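Local coordinates for YqgE/AlgH family protein (Corynebacterium diphtheriae NCTC 13129, PDB 2GS5) that is of unknown function and belongs to the YqgE/AlgH (UPF0301) family, with a fold built round a mixed beta-sheet, at residues 148-152 with 153-157; 3-6 with 7-10. All coordinates share one frame; numbering follows the deposited sequence.

Contact 1. Residues 148-152 with 153-157; sequences QEIEN and GDWFV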
loop_
_atom_site.group_PDB
_atom_site.type_symbol
_atom_site.label_atom_id
_atom_site.label_comp_id
_atom_site.label_asym_id
_atom_site.label_seq_id
_atom_site.Cartn_x
_atom_site.Cartn_y
_atom_site.Cartn_z
ATOM N N GLN A 148 15.987 -10.215 -3.576
ATOM C CA GLN A 148 16.540 -10.446 -4.909
ATOM C C GLN A 148 16.015 -9.425 -5.920
ATOM O O GLN A 148 16.769 -8.864 -6.704
ATOM C CB GLN A 148 16.213 -11.861 -5.388
ATOM C CG GLN A 148 16.791 -12.196 -6.749
ATOM C CD GLN A 148 18.306 -12.225 -6.751
ATOM O OE1 GLN A 148 18.963 -11.373 -7.366
ATOM N NE2 GLN A 148 18.874 -13.207 -6.058
ATOM N N GLU A 149 14.712 -9.177 -5.889
ATOM C CA GLU A 149 14.104 -8.228 -6.832
ATOM C C GLU A 149 14.585 -6.802 -6.593
ATOM O O GLU A 149 14.794 -6.063 -7.547
ATOM C CB GLU A 149 12.575 -8.323 -6.782
ATOM C CG GLU A 149 12.103 -9.655 -7.335
ATOM C CD GLU A 149 10.612 -9.852 -7.323
ATOM O OE1 GLU A 149 9.874 -8.892 -7.019
ATOM O OE2 GLU A 149 10.176 -10.980 -7.637
ATOM N N ILE A 150 14.757 -6.422 -5.330
ATOM C CA ILE A 150 15.304 -5.104 -5.010
ATOM C C ILE A 150 16.735 -4.973 -5.557
ATOM O O ILE A 150 17.061 -3.982 -6.213
ATOM C CB ILE A 150 15.244 -4.815 -3.491
ATOM C CG1 ILE A 150 13.791 -4.629 -3.044
ATOM C CG2 ILE A 150 16.079 -3.563 -3.130
ATOM C CD1 ILE A 150 13.602 -4.723 -1.553
ATOM N N GLU A 151 17.551 -6.001 -5.339
ATOM C CA GLU A 151 18.923 -6.026 -5.867
ATOM C C GLU A 151 18.952 -5.924 -7.390
ATOM O O GLU A 151 19.871 -5.325 -7.965
ATOM C CB GLU A 151 19.641 -7.299 -5.411
ATOM C CG GLU A 151 19.959 -7.299 -3.922
ATOM C CD GLU A 151 20.263 -8.674 -3.357
ATOM O OE1 GLU A 151 20.446 -9.638 -4.141
ATOM O OE2 GLU A 151 20.328 -8.790 -2.108
ATOM N N ASN A 152 17.941 -6.488 -8.041
ATOM C CA ASN A 152 17.825 -6.419 -9.499
ATOM C C ASN A 152 17.352 -5.052 -10.020
ATOM O O ASN A 152 17.370 -4.805 -11.228
ATOM C CB ASN A 152 16.879 -7.513 -9.994
ATOM C CG ASN A 152 16.962 -7.724 -11.491
ATOM O OD1 ASN A 152 18.032 -8.028 -12.024
ATOM N ND2 ASN A 152 15.836 -7.560 -12.182
ATOM N N GLY A 153 16.927 -4.173 -9.115
ATOM C CA GLY A 153 16.437 -2.843 -9.474
ATOM C C GLY A 153 14.939 -2.736 -9.734
ATOM O O GLY A 153 14.480 -1.699 -10.218
ATOM N N ASP A 154 14.176 -3.776 -9.387
ATOM C CA ASP A 154 12.723 -3.833 -9.676
ATOM C C ASP A 154 11.885 -2.866 -8.856
ATOM O O ASP A 154 10.825 -2.405 -9.314
ATOM C CB ASP A 154 12.155 -5.234 -9.405
ATOM C CG ASP A 154 12.633 -6.282 -10.386
ATOM O OD1 ASP A 154 13.442 -5.965 -11.301
ATOM O OD2 ASP A 154 12.204 -7.443 -10.215
ATOM N N TRP A 155 12.340 -2.593 -7.638
ATOM C CA TRP A 155 11.570 -1.825 -6.673
ATOM C C TRP A 155 12.452 -0.825 -5.960
ATOM O O TRP A 155 13.633 -1.087 -5.748
ATOM C CB TRP A 155 11.005 -2.737 -5.591
ATOM C CG TRP A 155 10.275 -3.923 -6.086
ATOM C CD1 TRP A 155 10.729 -5.201 -6.108
ATOM C CD2 TRP A 155 8.953 -3.956 -6.622
ATOM N NE1 TRP A 155 9.778 -6.031 -6.622
ATOM C CE2 TRP A 155 8.676 -5.290 -6.953
ATOM C CE3 TRP A 155 7.974 -2.983 -6.854
ATOM C CZ2 TRP A 155 7.463 -5.680 -7.514
ATOM C CZ3 TRP A 155 6.763 -3.380 -7.407
ATOM C CH2 TRP A 155 6.520 -4.712 -7.728
ATOM N N PHE A 156 11.862 0.307 -5.588
ATOM C CA PHE A 156 12.476 1.248 -4.667
ATOM C C PHE A 156 11.632 1.246 -3.397
ATOM O O PHE A 156 10.418 1.432 -3.446
ATOM C CB PHE A 156 12.551 2.650 -5.279
ATOM C CG PHE A 156 13.254 3.657 -4.409
ATOM C CD1 PHE A 156 14.630 3.799 -4.455
ATOM C CD2 PHE A 156 12.532 4.460 -3.540
ATOM C CE1 PHE A 156 15.279 4.737 -3.657
ATOM C CE2 PHE A 156 13.169 5.379 -2.745
ATOM C CZ PHE A 156 14.532 5.523 -2.791
ATOM N N VAL A 157 12.289 1.012 -2.267
ATOM C CA VAL A 157 11.616 0.917 -0.978
ATOM C C VAL A 157 11.556 2.295 -0.348
ATOM O O VAL A 157 12.592 2.939 -0.180
ATOM C CB VAL A 157 12.340 -0.062 -0.058
ATOM C CG1 VAL A 157 11.619 -0.221 1.279
ATOM C CG2 VAL A 157 12.454 -1.387 -0.739
#
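Gly-153 and Asp-154 send their backbone N-H groups back to Ile-150 and Glu-149 in a Schellman motif that closes helix 145-151 and turns the chain into strand 155-159. The evidence is a positive phi of 91° at Gly-153 and two bonds: Gly-153 N to Ile-150 O at 2.9 Å and Asp-154 N to Glu-149 O at 3.0 Å. Ile-150 supplies the apolar side of the joint. Its CD1 meets Val-157 CG2 at 3.6 Å, the two side chains crossing at about a right angle; Pro-15 also packs on Ile-150, and Leu-21 of strand 19-23 on both Trp-155 and Val-157. Across the turn, Asn-152 ND2 donates a hydrogen bond to Asp-154 OD1 at 3.0 Å, amide and carboxylate nearly perpendicular. Asp-154 OD2 lies 4.2 Å from Glu-149 OE1, a proximity that could disfavour two full charges. Three N-H donors reach the Glu-149 carboxylate, those of Trp-141 (to OE1) and Gln-145 (to OE2) among them, which would offset that. Glu-149 runs beside Trp-155, extended beyond CG, and Trp-155 NE1 donates to the anti lone pair of OE1 at 2.9 Å, almost straight at 174° and within the indole plane.

Contact 2. Residues 3-6 with 7-10; sequences ADRL and FNAM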
loop_
_atom_site.group_PDB
_atom_site.type_symbol
_atom_site.label_atom_id
_atom_site.label_comp_id
_atom_site.label_asym_id
_atom_site.label_seq_id
_atom_site.Cartn_x
_atom_site.Cartn_y
_atom_site.Cartn_z
ATOM N N ALA A 3 18.977 1.182 -10.052
ATOM C CA ALA A 3 20.223 0.450 -10.179
ATOM C C ALA A 3 21.015 0.527 -8.874
ATOM O O ALA A 3 20.904 1.502 -8.129
ATOM C CB ALA A 3 21.049 1.016 -11.326
ATOM N N ASP A 4 21.808 -0.513 -8.621
ATOM C CA ASP A 4 22.723 -0.586 -7.480
ATOM C C ASP A 4 23.497 0.715 -7.244
ATOM O O ASP A 4 23.654 1.147 -6.099
ATOM C CB ASP A 4 23.718 -1.734 -7.695
ATOM C CG ASP A 4 24.666 -1.920 -6.524
ATOM O OD1 ASP A 4 24.183 -2.181 -5.404
ATOM O OD2 ASP A 4 25.893 -1.807 -6.727
ATOM N N ARG A 5 23.964 1.329 -8.328
ATOM C CA ARG A 5 24.762 2.559 -8.253
ATOM C C ARG A 5 24.061 3.736 -7.569
ATOM O O ARG A 5 24.728 4.648 -7.082
ATOM C CB ARG A 5 25.211 2.996 -9.649
ATOM C CG ARG A 5 26.445 2.286 -10.158
ATOM C CD ARG A 5 26.636 2.502 -11.650
ATOM N NE ARG A 5 26.654 3.923 -12.008
ATOM C CZ ARG A 5 25.613 4.624 -12.468
ATOM N NH1 ARG A 5 24.416 4.068 -12.643
ATOM N NH2 ARG A 5 25.775 5.912 -12.754
ATOM N N LEU A 6 22.728 3.726 -7.532
ATOM C CA LEU A 6 21.992 4.772 -6.825
ATOM C C LEU A 6 22.362 4.849 -5.348
ATOM O O LEU A 6 22.220 5.902 -4.732
ATOM C CB LEU A 6 20.477 4.574 -6.958
ATOM C CG LEU A 6 19.873 5.091 -8.261
ATOM C CD1 LEU A 6 18.419 4.681 -8.361
ATOM C CD2 LEU A 6 20.004 6.604 -8.342
ATOM N N PHE A 7 22.854 3.742 -4.793
ATOM C CA PHE A 7 23.023 3.617 -3.347
ATOM C C PHE A 7 24.477 3.648 -2.882
ATOM O O PHE A 7 24.786 3.230 -1.766
ATOM C CB PHE A 7 22.311 2.344 -2.874
ATOM C CG PHE A 7 20.860 2.317 -3.249
ATOM C CD1 PHE A 7 19.953 3.111 -2.569
ATOM C CD2 PHE A 7 20.414 1.551 -4.316
ATOM C CE1 PHE A 7 18.614 3.122 -2.920
ATOM C CE2 PHE A 7 19.074 1.559 -4.680
ATOM C CZ PHE A 7 18.174 2.342 -3.976
ATOM N N ASN A 8 25.359 4.180 -3.717
ATOM C CA ASN A 8 26.777 4.256 -3.372
ATOM C C ASN A 8 27.041 5.148 -2.153
ATOM O O ASN A 8 27.915 4.852 -1.347
ATOM C CB ASN A 8 27.602 4.747 -4.569
ATOM C CG ASN A 8 27.744 3.694 -5.662
ATOM O OD1 ASN A 8 27.385 2.530 -5.480
ATOM N ND2 ASN A 8 28.268 4.104 -6.807
ATOM N N ALA A 9 26.295 6.244 -2.037
ATOM C CA ALA A 9 26.395 7.143 -0.881
ATOM C C ALA A 9 25.125 7.103 -0.031
ATOM O O ALA A 9 25.178 7.281 1.182
ATOM C CB ALA A 9 26.667 8.563 -1.347
HETATM N N MSE A 10 23.992 6.873 -0.686
HETATM C CA MSE A 10 22.681 6.839 -0.050
HETATM C C MSE A 10 22.319 5.383 0.188
HETATM O O MSE A 10 22.489 4.569 -0.698
HETATM C CB MSE A 10 21.675 7.466 -1.013
HETATM C CG MSE A 10 20.256 7.558 -0.524
HETATM SE SE MSE A 10 19.149 8.228 -1.979
HETATM C CE MSE A 10 18.865 6.563 -2.949
HETATM O O HOH W 1 25.729 0.850 -4.269
HETATM O O HOH W 2 24.274 7.380 -3.591
#
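Asp-4 O is gripped twice: Phe-7 N donates to it at 3.0 Å, and water 1 at 2.8 Å. Water 1 also donates to Asn-8 OD1 at 2.7 Å, so a single solvent molecule links the Asp-4 backbone to the Asn-8 amide, which lies alongside the Arg-5 carbonyl. A second bridge uses water 2, which donates to Leu-6 O and accepts from Ala-9 N, both at 2.8 Å. The Phe-7 ring supplies the apolar part. With CG anti to the carbonyl carbon (chi1 -56°), the ring lies against the start of the turn and takes Leu-6 CB on one face in a CH-pi contact, 4.1 Å from the ring centroid and 16° off the normal. Selenomethionine Met-10 is extended as far as SE and then bends (chi3 82°), which carries CE back to 3.9 Å from Leu-6 O. Outside the turn, Asp-4 OD1 forms a salt bridge with Arg-12. Successive bonds from N-H of residue i+3 to C=O of residue i, Leu-6 N to Ala-3 O, Phe-7 N to Asp-4 O and a weak Asn-8 N to Arg-5 O, are the signature of a short 3-10 helix.

How the contacts relate
Both contacts are local, but they sit differently in the fold: contact 1 spans a helix end and the strand after it, contact 2 a 3-10 turn. Contact 1 is partly buried and joins helix 145-151 to a strand of the mixed sheet; contact 2 is a surface turn in the N-terminal loop before strand 19-23, one of whose antiparallel partners is strand 155-159. Side-chain hydrogen bonds add to the helix cap in contact 1, whereas bridging waters add to the 3-10 bonds of contact 2, as suits its more exposed position. Their centres are about 12 Å apart, and Phe-156 packs against the N-terminal turn: its CE1 lies 3.8 Å from Phe-7 CZ and 4.1 Å from Met-10 CE.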